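Local structure of adhesion and penetration protein autotransporter (Haemophilus influenzae, 3SYJ) at residues I818-A823 against F865-S870; W800-D805 against N851-N856; L879-D884 against T907-K912. The protein promotes bacterial adherence to host cells, invasion and bacterial aggregation as a self-associating autotransporter passenger, and is probably also a serine protease. All coordinates share one frame; numbering follows the deposited sequence.

Interaction 1: I818-A823 against F865-S870; sequences ITLNSA and FQFTSS
Ile818 and Thr819 pair in parallel with Phe865 and Gln866, the end of strand 816-819 lying against the middle of strand 862-870. Two nearly straight backbone bonds hold the pairing: Gln866 N gives to Ile818 O (2.9 Å), and Leu820 N gives to Gln866 O (3.0 Å). Beyond them the chains spread, and a water links Gln866 O to Asn821 N, weakly at the asparagine end.

A further polar contact joins side chains. Thr819 OG1 donates to Gln866 OE1 at 2.6 Å, tilted 29° from the amide carbonyl plane. A chi1 of -51° keeps the Thr819 hydroxyl beside its own backbone N, where Gln866 OE1 can receive it. Past the strand end, Asn821 OD1 accepts from Ala823 N in an Asx turn while its ND2 binds Arg849 O; Thr868, packed against Asn821 CB, turns its hydroxyl to Asp877.

Apolar groups fill the face bearing Ile818 and Phe865. The tip of Ile818, CD1, meets Phe865 CE1 at 3.6 Å, the two side chains running alongside one another. Leu820 CD1 sits over a face of the Phe867 ring in a CH-pi contact, 3.5 Å from the centroid.

Within this pertactin-like beta-helix, the contact therefore combines an apolar interior of Ile, Leu and Phe with a polar Thr-Gln pair on the other face; where the chains part, a water bridge replaces direct backbone pairing.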
ATOM      1  N   ILE A 818      -2.291  -1.965  26.799  1.00 32.08           N
ATOM      2  CA  ILE A 818      -1.736  -1.446  25.561  1.00 31.20           C
ATOM      3  C   ILE A 818      -0.238  -1.233  25.704  1.00 36.96           C
ATOM      4  O   ILE A 818       0.203  -0.426  26.516  1.00 39.20           O
ATOM      5  CB  ILE A 818      -2.370  -0.106  25.165  1.00 35.08           C
ATOM      6  CG1 ILE A 818      -3.869  -0.271  24.906  1.00 31.60           C
ATOM      7  CG2 ILE A 818      -1.668   0.461  23.937  1.00 34.28           C
ATOM      8  CD1 ILE A 818      -4.570   1.011  24.520  1.00 25.98           C
ATOM      9  N   THR A 819       0.542  -1.962  24.916  1.00 33.55           N
ATOM     10  CA  THR A 819       1.978  -1.751  24.860  1.00 33.62           C
ATOM     11  C   THR A 819       2.304  -0.780  23.732  1.00 35.87           C
ATOM     12  O   THR A 819       2.096  -1.089  22.556  1.00 38.19           O
ATOM     13  CB  THR A 819       2.718  -3.068  24.636  1.00 35.67           C
ATOM     14  OG1 THR A 819       2.256  -4.033  25.588  1.00 35.26           O
ATOM     15  CG2 THR A 819       4.214  -2.872  24.796  1.00 34.19           C
ATOM     16  N   LEU A 820       2.815   0.394  24.094  1.00 35.45           N
ATOM     17  CA  LEU A 820       2.988   1.490  23.145  1.00 37.06           C
ATOM     18  C   LEU A 820       4.077   1.227  22.113  1.00 37.25           C
ATOM     19  O   LEU A 820       4.100   1.849  21.055  1.00 39.30           O
ATOM     20  CB  LEU A 820       3.287   2.797  23.886  1.00 42.81           C
ATOM     21  CG  LEU A 820       2.191   3.401  24.768  1.00 37.05           C
ATOM     22  CD1 LEU A 820       2.656   4.721  25.359  1.00 38.21           C
ATOM     23  CD2 LEU A 820       0.920   3.608  23.975  1.00 38.57           C
ATOM     24  N   ASN A 821       4.977   0.304  22.426  1.00 39.99           N
ATOM     25  CA  ASN A 821       6.137   0.051  21.581  1.00 41.48           C
ATOM     26  C   ASN A 821       6.523  -1.421  21.546  1.00 44.49           C
ATOM     27  O   ASN A 821       6.570  -2.098  22.584  1.00 44.36           O
ATOM     28  CB  ASN A 821       7.327   0.897  22.051  1.00 46.72           C
ATOM     29  CG  ASN A 821       8.403   1.043  20.985  1.00 45.77           C
ATOM     30  OD1 ASN A 821       9.028   0.063  20.571  1.00 45.40           O
ATOM     31  ND2 ASN A 821       8.629   2.276  20.543  1.00 40.51           N
ATOM     32  N   SER A 822       6.812  -1.907  20.342  1.00 41.37           N
ATOM     33  CA  SER A 822       7.168  -3.307  20.127  1.00 47.38           C
ATOM     34  C   SER A 822       8.477  -3.705  20.811  1.00 44.97           C
ATOM     35  O   SER A 822       8.791  -4.889  20.927  1.00 47.98           O
ATOM     36  CB  SER A 822       7.256  -3.602  18.626  1.00 45.36           C
ATOM     37  OG  SER A 822       8.334  -2.890  18.033  1.00 45.76           O
ATOM     38  N   ALA A 823       9.234  -2.716  21.266  1.00 44.12           N
ATOM     39  CA  ALA A 823      10.530  -2.977  21.880  1.00 47.07           C
ATOM     40  C   ALA A 823      10.395  -3.320  23.360  1.00 50.24           C
ATOM     41  O   ALA A 823      11.373  -3.670  24.022  1.00 50.74           O
ATOM     42  CB  ALA A 823      11.454  -1.787  21.693  1.00 48.64           C
ATOM     43  N   PHE A 865      -1.077   0.720  30.565  1.00 37.21           N
ATOM     44  CA  PHE A 865      -0.259   1.157  29.439  1.00 33.73           C
ATOM     45  C   PHE A 865       1.203   0.812  29.722  1.00 38.41           C
ATOM     46  O   PHE A 865       1.726   1.148  30.781  1.00 39.80           O
ATOM     47  CB  PHE A 865      -0.398   2.662  29.207  1.00 33.66           C
ATOM     48  CG  PHE A 865      -1.747   3.085  28.680  1.00 34.96           C
ATOM     49  CD1 PHE A 865      -2.030   3.030  27.324  1.00 35.91           C
ATOM     50  CD2 PHE A 865      -2.724   3.564  29.540  1.00 33.34           C
ATOM     51  CE1 PHE A 865      -3.266   3.433  26.840  1.00 29.18           C
ATOM     52  CE2 PHE A 865      -3.959   3.967  29.061  1.00 30.05           C
ATOM     53  CZ  PHE A 865      -4.230   3.901  27.711  1.00 26.58           C
ATOM     54  N   GLN A 866       1.855   0.132  28.781  1.00 37.76           N
ATOM     55  CA  GLN A 866       3.267  -0.226  28.919  1.00 37.07           C
ATOM     56  C   GLN A 866       4.161   0.696  28.092  1.00 36.92           C
ATOM     57  O   GLN A 866       3.990   0.820  26.876  1.00 38.69           O
ATOM     58  CB  GLN A 866       3.497  -1.689  28.527  1.00 37.64           C
ATOM     59  CG  GLN A 866       2.784  -2.676  29.430  1.00 37.27           C
ATOM     60  CD  GLN A 866       3.088  -4.128  29.094  1.00 39.79           C
ATOM     61  OE1 GLN A 866       3.311  -4.482  27.938  1.00 36.57           O
ATOM     62  NE2 GLN A 866       3.081  -4.981  30.113  1.00 37.96           N
ATOM     63  N   PHE A 867       5.109   1.345  28.765  1.00 35.71           N
ATOM     64  CA  PHE A 867       5.990   2.329  28.141  1.00 37.29           C
ATOM     65  C   PHE A 867       7.422   1.821  28.028  1.00 42.08           C
ATOM     66  O   PHE A 867       7.878   1.023  28.852  1.00 41.42           O
ATOM     67  CB  PHE A 867       6.021   3.616  28.970  1.00 36.02           C
ATOM     68  CG  PHE A 867       4.833   4.511  28.767  1.00 35.00           C
ATOM     69  CD1 PHE A 867       4.968   5.719  28.102  1.00 36.02           C
ATOM     70  CD2 PHE A 867       3.587   4.157  29.258  1.00 36.07           C
ATOM     71  CE1 PHE A 867       3.875   6.555  27.924  1.00 33.54           C
ATOM     72  CE2 PHE A 867       2.491   4.985  29.079  1.00 31.38           C
ATOM     73  CZ  PHE A 867       2.637   6.184  28.413  1.00 31.12           C
ATOM     74  N   THR A 868       8.127   2.287  27.002  1.00 37.42           N
ATOM     75  CA  THR A 868       9.578   2.198  26.978  1.00 39.60           C
ATOM     76  C   THR A 868      10.112   3.621  27.052  1.00 41.67           C
ATOM     77  O   THR A 868       9.418   4.570  26.678  1.00 35.19           O
ATOM     78  CB  THR A 868      10.122   1.503  25.708  1.00 41.54           C
ATOM     79  OG1 THR A 868       9.849   2.307  24.555  1.00 40.18           O
ATOM     80  CG2 THR A 868       9.500   0.122  25.530  1.00 42.11           C
ATOM     81  N   SER A 869      11.341   3.775  27.532  1.00 42.80           N
ATOM     82  CA  SER A 869      11.931   5.102  27.659  1.00 40.10           C
ATOM     83  C   SER A 869      13.457   5.081  27.685  1.00 40.01           C
ATOM     84  O   SER A 869      14.076   4.043  27.917  1.00 40.94           O
ATOM     85  CB  SER A 869      11.419   5.782  28.928  1.00 34.92           C
ATOM     86  OG  SER A 869      11.990   5.183  30.082  1.00 36.44           O
ATOM     87  N   SER A 870      14.042   6.249  27.436  1.00 43.58           N
ATOM     88  CA  SER A 870      15.462   6.486  27.650  1.00 43.40           C
ATOM     89  C   SER A 870      15.616   7.744  28.484  1.00 43.92           C
ATOM     90  O   SER A 870      15.675   8.847  27.943  1.00 43.03           O
ATOM     91  CB  SER A 870      16.207   6.662  26.327  1.00 44.70           C
ATOM     92  OG  SER A 870      17.570   6.983  26.561  1.00 42.78           O
TER
HETATM   93  O   HOH W   1       5.968   0.368  24.896  1.00 39.80           O

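Interaction 2: W800-D805 against N851-N856; sequences WTMPSD and NTLTVN
Asn851 lays its amide group beside the backbone of Ser804, OD1 lying 3.7 Å from Ser804 CA. A chi1 of -64° sets CG beside the backbone N of Asn851 and lays the amide along the loop that follows strand 799-801. Its ND2 donates to Leu820 O and, weakly, to a water that also donates to Met802 O and, again weakly, to Pro803 O, so that one solvent molecule joins two carbonyls of the loop to the asparagine.

Met802 reaches inward with its thioether. Its chain bends at the last torsion, chi3 -49°, bringing CE to 3.6 Å from Leu853 CB, and the same methyl is equally near Leu853 CD2; the two side chains cross at about a right angle. Ile818 and Leu879 border this apolar patch, which belongs to the interior of the parallel beta-helix; strand 799-801 pairs with 816-819 and strand 852-855 with 806-808, so the contact joins strands that are not themselves paired.

Asp805 is the polar partner at the more exposed end. Thr852 N donates to Asp805 OD1 at 3.0 Å, meeting the oxygen from above the carboxylate plane, 50° out of it. OD1 also lies 3.4 Å from Asn851 CA. Alongside this bond, Asp805 CA makes a CA-H...O contact of 3.5 Å to Thr852 O. The other carboxylate oxygen, OD2, forms a long, weak ion pair with Lys635 of the second subunit.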
ATOM      1  N   TRP A 800      -2.825  -5.190  23.292  1.00 32.69           N
ATOM      2  CA  TRP A 800      -2.523  -4.609  21.991  1.00 32.94           C
ATOM      3  C   TRP A 800      -1.113  -4.034  21.977  1.00 32.63           C
ATOM      4  O   TRP A 800      -0.781  -3.166  22.786  1.00 35.28           O
ATOM      5  CB  TRP A 800      -3.539  -3.516  21.658  1.00 30.06           C
ATOM      6  CG  TRP A 800      -3.251  -2.779  20.395  1.00 30.09           C
ATOM      7  CD1 TRP A 800      -2.610  -3.261  19.293  1.00 31.44           C
ATOM      8  CD2 TRP A 800      -3.617  -1.431  20.089  1.00 31.96           C
ATOM      9  NE1 TRP A 800      -2.541  -2.293  18.323  1.00 30.85           N
ATOM     10  CE2 TRP A 800      -3.156  -1.159  18.785  1.00 34.52           C
ATOM     11  CE3 TRP A 800      -4.291  -0.424  20.791  1.00 33.26           C
ATOM     12  CZ2 TRP A 800      -3.345   0.081  18.167  1.00 34.74           C
ATOM     13  CZ3 TRP A 800      -4.476   0.805  20.176  1.00 34.17           C
ATOM     14  CH2 TRP A 800      -4.005   1.046  18.878  1.00 29.82           C
ATOM     15  N   THR A 801      -0.283  -4.532  21.068  1.00 30.96           N
ATOM     16  CA  THR A 801       1.066  -3.996  20.893  1.00 36.82           C
ATOM     17  C   THR A 801       1.140  -3.099  19.658  1.00 37.63           C
ATOM     18  O   THR A 801       1.216  -3.578  18.524  1.00 37.83           O
ATOM     19  CB  THR A 801       2.125  -5.109  20.794  1.00 36.30           C
ATOM     20  OG1 THR A 801       2.225  -5.776  22.055  1.00 38.32           O
ATOM     21  CG2 THR A 801       3.483  -4.525  20.435  1.00 34.63           C
ATOM     22  N   MET A 802       1.112  -1.794  19.899  1.00 35.69           N
ATOM     23  CA  MET A 802       1.147  -0.790  18.845  1.00 33.14           C
ATOM     24  C   MET A 802       2.432  -0.909  18.035  1.00 37.73           C
ATOM     25  O   MET A 802       3.508  -1.086  18.603  1.00 36.11           O
ATOM     26  CB  MET A 802       1.067   0.595  19.478  1.00 37.67           C
ATOM     27  CG  MET A 802       0.313   1.624  18.675  1.00 43.25           C
ATOM     28  SD  MET A 802       0.147   3.129  19.646  1.00 47.02           S
ATOM     29  CE  MET A 802      -0.438   2.437  21.182  1.00 41.40           C
ATOM     30  N   PRO A 803       2.325  -0.815  16.699  1.00 38.81           N
ATOM     31  CA  PRO A 803       3.484  -0.947  15.808  1.00 39.63           C
ATOM     32  C   PRO A 803       4.138   0.397  15.484  1.00 38.86           C
ATOM     33  O   PRO A 803       5.319   0.434  15.132  1.00 36.91           O
ATOM     34  CB  PRO A 803       2.873  -1.535  14.525  1.00 38.43           C
ATOM     35  CG  PRO A 803       1.360  -1.602  14.768  1.00 41.40           C
ATOM     36  CD  PRO A 803       1.073  -0.724  15.937  1.00 35.16           C
ATOM     37  N   SER A 804       3.367   1.478  15.597  1.00 39.59           N
ATOM     38  CA  SER A 804       3.821   2.818  15.239  1.00 37.02           C
ATOM     39  C   SER A 804       2.867   3.886  15.780  1.00 36.34           C
ATOM     40  O   SER A 804       1.847   3.563  16.384  1.00 40.85           O
ATOM     41  CB  SER A 804       3.927   2.942  13.719  1.00 35.42           C
ATOM     42  OG  SER A 804       2.655   2.796  13.108  1.00 44.67           O
ATOM     43  N   ASP A 805       3.202   5.154  15.562  1.00 36.00           N
ATOM     44  CA  ASP A 805       2.322   6.254  15.947  1.00 42.64           C
ATOM     45  C   ASP A 805       0.893   5.961  15.504  1.00 41.34           C
ATOM     46  O   ASP A 805       0.664   5.473  14.397  1.00 42.57           O
ATOM     47  CB  ASP A 805       2.790   7.577  15.331  1.00 41.11           C
ATOM     48  CG  ASP A 805       3.911   8.226  16.120  1.00 44.75           C
ATOM     49  OD1 ASP A 805       4.491   7.557  17.000  1.00 41.43           O
ATOM     50  OD2 ASP A 805       4.207   9.411  15.857  1.00 46.66           O
ATOM     51  N   ASN A 851       7.145   5.673  20.202  1.00 45.90           N
ATOM     52  CA  ASN A 851       5.805   5.853  19.655  1.00 42.09           C
ATOM     53  C   ASN A 851       4.909   6.713  20.529  1.00 42.44           C
ATOM     54  O   ASN A 851       5.138   6.854  21.731  1.00 40.99           O
ATOM     55  CB  ASN A 851       5.136   4.497  19.423  1.00 38.91           C
ATOM     56  CG  ASN A 851       5.853   3.667  18.383  1.00 41.39           C
ATOM     57  OD1 ASN A 851       6.472   4.202  17.460  1.00 40.44           O
ATOM     58  ND2 ASN A 851       5.773   2.350  18.525  1.00 42.46           N
ATOM     59  N   THR A 852       3.879   7.274  19.908  1.00 40.15           N
ATOM     60  CA  THR A 852       2.878   8.055  20.615  1.00 42.11           C
ATOM     61  C   THR A 852       1.484   7.560  20.251  1.00 39.58           C
ATOM     62  O   THR A 852       1.153   7.407  19.075  1.00 37.41           O
ATOM     63  CB  THR A 852       2.981   9.557  20.268  1.00 42.46           C
ATOM     64  OG1 THR A 852       4.259  10.062  20.674  1.00 42.21           O
ATOM     65  CG2 THR A 852       1.880  10.349  20.960  1.00 38.39           C
ATOM     66  N   LEU A 853       0.674   7.296  21.265  1.00 35.25           N
ATOM     67  CA  LEU A 853      -0.732   7.023  21.044  1.00 34.49           C
ATOM     68  C   LEU A 853      -1.527   8.279  21.369  1.00 37.07           C
ATOM     69  O   LEU A 853      -1.478   8.778  22.491  1.00 38.30           O
ATOM     70  CB  LEU A 853      -1.196   5.852  21.908  1.00 35.42           C
ATOM     71  CG  LEU A 853      -2.703   5.587  21.982  1.00 37.61           C
ATOM     72  CD1 LEU A 853      -3.318   5.399  20.596  1.00 33.17           C
ATOM     73  CD2 LEU A 853      -2.981   4.383  22.871  1.00 28.78           C
ATOM     74  N   THR A 854      -2.247   8.795  20.381  1.00 34.53           N
ATOM     75  CA  THR A 854      -3.080   9.974  20.568  1.00 32.97           C
ATOM     76  C   THR A 854      -4.541   9.562  20.654  1.00 38.57           C
ATOM     77  O   THR A 854      -5.036   8.843  19.784  1.00 38.82           O
ATOM     78  CB  THR A 854      -2.922  10.957  19.389  1.00 40.21           C
ATOM     79  OG1 THR A 854      -1.556  11.380  19.289  1.00 34.64           O
ATOM     80  CG2 THR A 854      -3.821  12.174  19.576  1.00 36.88           C
ATOM     81  N   VAL A 855      -5.228  10.015  21.702  1.00 42.06           N
ATOM     82  CA  VAL A 855      -6.660   9.766  21.860  1.00 38.57           C
ATOM     83  C   VAL A 855      -7.461  11.068  21.802  1.00 42.52           C
ATOM     84  O   VAL A 855      -7.837  11.622  22.836  1.00 45.02           O
ATOM     85  CB  VAL A 855      -6.970   9.050  23.183  1.00 39.76           C
ATOM     86  CG1 VAL A 855      -8.447   8.673  23.246  1.00 37.25           C
ATOM     87  CG2 VAL A 855      -6.085   7.820  23.339  1.00 32.72           C
ATOM     88  N   ASN A 856      -7.722  11.541  20.587  1.00 39.34           N
ATOM     89  CA  ASN A 856      -8.384  12.824  20.365  1.00 42.63           C
ATOM     90  C   ASN A 856      -9.730  12.966  21.063  1.00 46.07           C
ATOM     91  O   ASN A 856     -10.153  14.074  21.386  1.00 54.51           O
ATOM     92  CB  ASN A 856      -8.559  13.077  18.865  1.00 42.16           C
ATOM     93  CG  ASN A 856      -7.238  13.339  18.155  1.00 54.41           C
ATOM     94  OD1 ASN A 856      -6.995  12.824  17.062  1.00 58.05           O
ATOM     95  ND2 ASN A 856      -6.373  14.137  18.780  1.00 51.71           N
TER
HETATM   96  O   HOH W   2       6.460  -0.651  17.941  1.00 39.80           O

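Interaction 3: L879-D884 against T907-K912; sequences LKLSND and TLVESK
Leu879, Lys880 and Leu881 pair in parallel with Val909, Glu910 and Ser911. Backbone bonds alternate across the join: Leu879 N gives to Leu908 O (3.0 Å), Glu910 N to Leu879 O (2.9 Å), and Leu881 N to Glu910 O, nearly straight at 175°. A weaker bond from Lys912 N to Leu881 O ends the series. The carbonyls of Leu879 and Leu881 also receive CA-H...O contacts, from Val909 and Ser911.

Apolar contacts occupy the face bearing the leucines. Val909 spreads its two methyls between them: CG1 lies 3.6 Å from Leu881 CD1, and CG2 lies 4.1 Å from Leu879 CD2. Its chi1 of -177° places CG1 opposite the backbone N, on the side of Leu881. Phe923 of strand 921-925 touches both Val909 and Leu881. The pairing thus stacks successive coils of the parallel beta-helix in the pertactin-like part of the passenger, and Leu908 and Val909 form a classic beta bulge opposite Phe946 of strand 945-949.

Charged side chains line the reverse face. Lys880 slants across Glu910, the lysine NZ standing 4.8 Å from Glu910 OE2, probably close enough for mild attraction though the charged atoms do not touch. The aliphatic stem of Lys880 rests on Lys912, its CG 3.6 Å from Lys912 CA. Lys912 in turn lays CD against Ser882 CB (3.6 Å), while Ser882 OG accepts from Asp884 N in an ST turn and binds Gly857 O.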
ATOM      1  N   LEU A 879       1.691   9.069  25.641  1.00 34.29           N
ATOM      2  CA  LEU A 879       0.247   8.917  25.630  1.00 35.07           C
ATOM      3  C   LEU A 879      -0.353  10.316  25.636  1.00 40.98           C
ATOM      4  O   LEU A 879      -0.262  11.039  26.627  1.00 41.02           O
ATOM      5  CB  LEU A 879      -0.223   8.109  26.841  1.00 35.64           C
ATOM      6  CG  LEU A 879      -1.720   7.823  26.985  1.00 35.79           C
ATOM      7  CD1 LEU A 879      -2.269   7.138  25.741  1.00 34.76           C
ATOM      8  CD2 LEU A 879      -1.983   6.985  28.230  1.00 31.67           C
ATOM      9  N   LYS A 880      -0.942  10.701  24.508  1.00 41.51           N
ATOM     10  CA  LYS A 880      -1.491  12.039  24.328  1.00 40.44           C
ATOM     11  C   LYS A 880      -3.012  12.015  24.453  1.00 37.94           C
ATOM     12  O   LYS A 880      -3.697  11.405  23.638  1.00 40.73           O
ATOM     13  CB  LYS A 880      -1.074  12.590  22.963  1.00 40.50           C
ATOM     14  CG  LYS A 880      -1.587  13.981  22.657  1.00 45.26           C
ATOM     15  CD  LYS A 880      -1.037  14.493  21.332  1.00 45.41           C
ATOM     16  CE  LYS A 880       0.463  14.732  21.414  1.00 51.14           C
ATOM     17  NZ  LYS A 880       0.941  15.617  20.315  1.00 57.73           N
ATOM     18  N   LEU A 881      -3.535  12.679  25.476  1.00 40.27           N
ATOM     19  CA  LEU A 881      -4.963  12.621  25.768  1.00 39.47           C
ATOM     20  C   LEU A 881      -5.630  13.987  25.653  1.00 43.98           C
ATOM     21  O   LEU A 881      -4.960  15.006  25.497  1.00 47.79           O
ATOM     22  CB  LEU A 881      -5.192  12.047  27.168  1.00 42.52           C
ATOM     23  CG  LEU A 881      -4.460  10.745  27.493  1.00 38.78           C
ATOM     24  CD1 LEU A 881      -4.772  10.307  28.910  1.00 35.06           C
ATOM     25  CD2 LEU A 881      -4.841   9.661  26.496  1.00 34.92           C
ATOM     26  N   SER A 882      -6.955  13.997  25.729  1.00 45.45           N
ATOM     27  CA  SER A 882      -7.718  15.234  25.664  1.00 46.66           C
ATOM     28  C   SER A 882      -8.312  15.556  27.031  1.00 49.37           C
ATOM     29  O   SER A 882      -8.033  14.874  28.016  1.00 50.59           O
ATOM     30  CB  SER A 882      -8.844  15.105  24.643  1.00 47.60           C
ATOM     31  OG  SER A 882      -9.885  14.288  25.156  1.00 47.75           O
ATOM     32  N   ASN A 883      -9.138  16.592  27.086  1.00 54.17           N
ATOM     33  CA  ASN A 883      -9.816  16.952  28.322  1.00 59.37           C
ATOM     34  C   ASN A 883     -10.820  15.895  28.764  1.00 57.79           C
ATOM     35  O   ASN A 883     -11.148  15.798  29.946  1.00 59.43           O
ATOM     36  CB  ASN A 883     -10.510  18.305  28.180  1.00 67.92           C
ATOM     37  CG  ASN A 883      -9.595  19.464  28.534  1.00 77.40           C
ATOM     38  OD1 ASN A 883      -9.543  20.471  27.825  1.00 78.13           O
ATOM     39  ND2 ASN A 883      -8.863  19.322  29.638  1.00 67.60           N
ATOM     40  N   ASP A 884     -11.300  15.103  27.810  1.00 56.45           N
ATOM     41  CA  ASP A 884     -12.305  14.080  28.090  1.00 54.02           C
ATOM     42  C   ASP A 884     -11.751  12.830  28.776  1.00 53.61           C
ATOM     43  O   ASP A 884     -12.509  12.053  29.355  1.00 62.57           O
ATOM     44  CB  ASP A 884     -13.047  13.686  26.811  1.00 55.17           C
ATOM     45  CG  ASP A 884     -14.281  14.535  26.568  1.00 68.80           C
ATOM     46  OD1 ASP A 884     -15.148  14.114  25.769  1.00 70.10           O
ATOM     47  OD2 ASP A 884     -14.386  15.619  27.183  1.00 64.41           O
ATOM     48  N   THR A 907       7.928  13.608  30.519  1.00 37.95           N
ATOM     49  CA  THR A 907       6.483  13.513  30.357  1.00 40.70           C
ATOM     50  C   THR A 907       6.108  12.144  29.788  1.00 41.83           C
ATOM     51  O   THR A 907       6.703  11.690  28.810  1.00 45.52           O
ATOM     52  CB  THR A 907       5.945  14.638  29.436  1.00 46.48           C
ATOM     53  OG1 THR A 907       6.354  15.915  29.945  1.00 43.81           O
ATOM     54  CG2 THR A 907       4.421  14.594  29.348  1.00 40.83           C
ATOM     55  N   LEU A 908       5.138  11.481  30.412  1.00 37.16           N
ATOM     56  CA  LEU A 908       4.648  10.199  29.916  1.00 37.78           C
ATOM     57  C   LEU A 908       3.241  10.351  29.349  1.00 40.86           C
ATOM     58  O   LEU A 908       2.946   9.874  28.250  1.00 39.14           O
ATOM     59  CB  LEU A 908       4.670   9.140  31.021  1.00 36.47           C
ATOM     60  CG  LEU A 908       6.061   8.641  31.414  1.00 39.89           C
ATOM     61  CD1 LEU A 908       5.958   7.519  32.431  1.00 37.17           C
ATOM     62  CD2 LEU A 908       6.836   8.188  30.183  1.00 32.30           C
ATOM     63  N   VAL A 909       2.381  11.026  30.103  1.00 40.06           N
ATOM     64  CA  VAL A 909       1.021  11.301  29.672  1.00 35.43           C
ATOM     65  C   VAL A 909       0.809  12.803  29.561  1.00 40.74           C
ATOM     66  O   VAL A 909       0.996  13.536  30.531  1.00 45.20           O
ATOM     67  CB  VAL A 909      -0.001  10.729  30.665  1.00 39.96           C
ATOM     68  CG1 VAL A 909      -1.411  10.958  30.149  1.00 38.88           C
ATOM     69  CG2 VAL A 909       0.253   9.246  30.893  1.00 41.12           C
ATOM     70  N   GLU A 910       0.415  13.262  28.378  1.00 42.87           N
ATOM     71  CA  GLU A 910       0.267  14.691  28.127  1.00 47.18           C
ATOM     72  C   GLU A 910      -1.092  15.042  27.544  1.00 49.11           C
ATOM     73  O   GLU A 910      -1.901  14.166  27.233  1.00 47.67           O
ATOM     74  CB  GLU A 910       1.361  15.178  27.176  1.00 46.31           C
ATOM     75  CG  GLU A 910       1.354  14.473  25.827  1.00 47.75           C
ATOM     76  CD  GLU A 910       2.550  14.835  24.962  1.00 55.31           C
ATOM     77  OE1 GLU A 910       2.990  16.003  25.002  1.00 60.92           O
ATOM     78  OE2 GLU A 910       3.043  13.947  24.234  1.00 56.92           O
ATOM     79  N   SER A 911      -1.332  16.336  27.390  1.00 48.87           N
ATOM     80  CA  SER A 911      -2.548  16.811  26.754  1.00 50.15           C
ATOM     81  C   SER A 911      -2.289  17.080  25.277  1.00 51.18           C
ATOM     82  O   SER A 911      -1.165  17.398  24.883  1.00 46.31           O
ATOM     83  CB  SER A 911      -3.038  18.082  27.438  1.00 53.71           C
ATOM     84  OG  SER A 911      -4.093  18.671  26.702  1.00 56.45           O
ATOM     85  N   LYS A 912      -3.329  16.978  24.468  1.00 52.52           N
ATOM     86  CA  LYS A 912      -3.222  17.165  23.036  1.00 51.65           C
ATOM     87  C   LYS A 912      -2.972  18.618  22.696  1.00 52.78           C
ATOM     88  O   LYS A 912      -2.557  18.927  21.618  1.00 53.02           O
ATOM     89  CB  LYS A 912      -4.450  16.615  22.288  1.00 51.76           C
ATOM     90  CG  LYS A 912      -5.757  17.195  22.720  1.00 57.69           C
ATOM     91  CD  LYS A 912      -6.954  16.697  21.982  1.00 47.98           C
ATOM     92  CE  LYS A 912      -6.857  16.964  20.523  1.00 50.54           C
ATOM     93  NZ  LYS A 912      -8.199  16.974  19.890  1.00 58.03           N
TER

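Overall arrangement
From the N terminus, segment 800-805 runs from the end of strand 799-801 into the following loop; the chain passes 818-823 and then reaches 851-856, where interaction 2 closes with 45 residues between its segments. Interaction 1 closes only at 865-870, after 41 intervening residues, so these two loops cross. Interaction 3 follows in series, opening at 879-884 and closing after 22 more residues at 907-912. Trp800 and Met802 share backbone bonds with Thr819, joining interactions 1 and 2, whereas Leu853 and Val855 bond to Lys880, joining 2 and 3. Phe865 and Phe867 pack on Leu879 between interactions 1 and 3. Together they bind successive coils near the C-terminal end of the beta-helix.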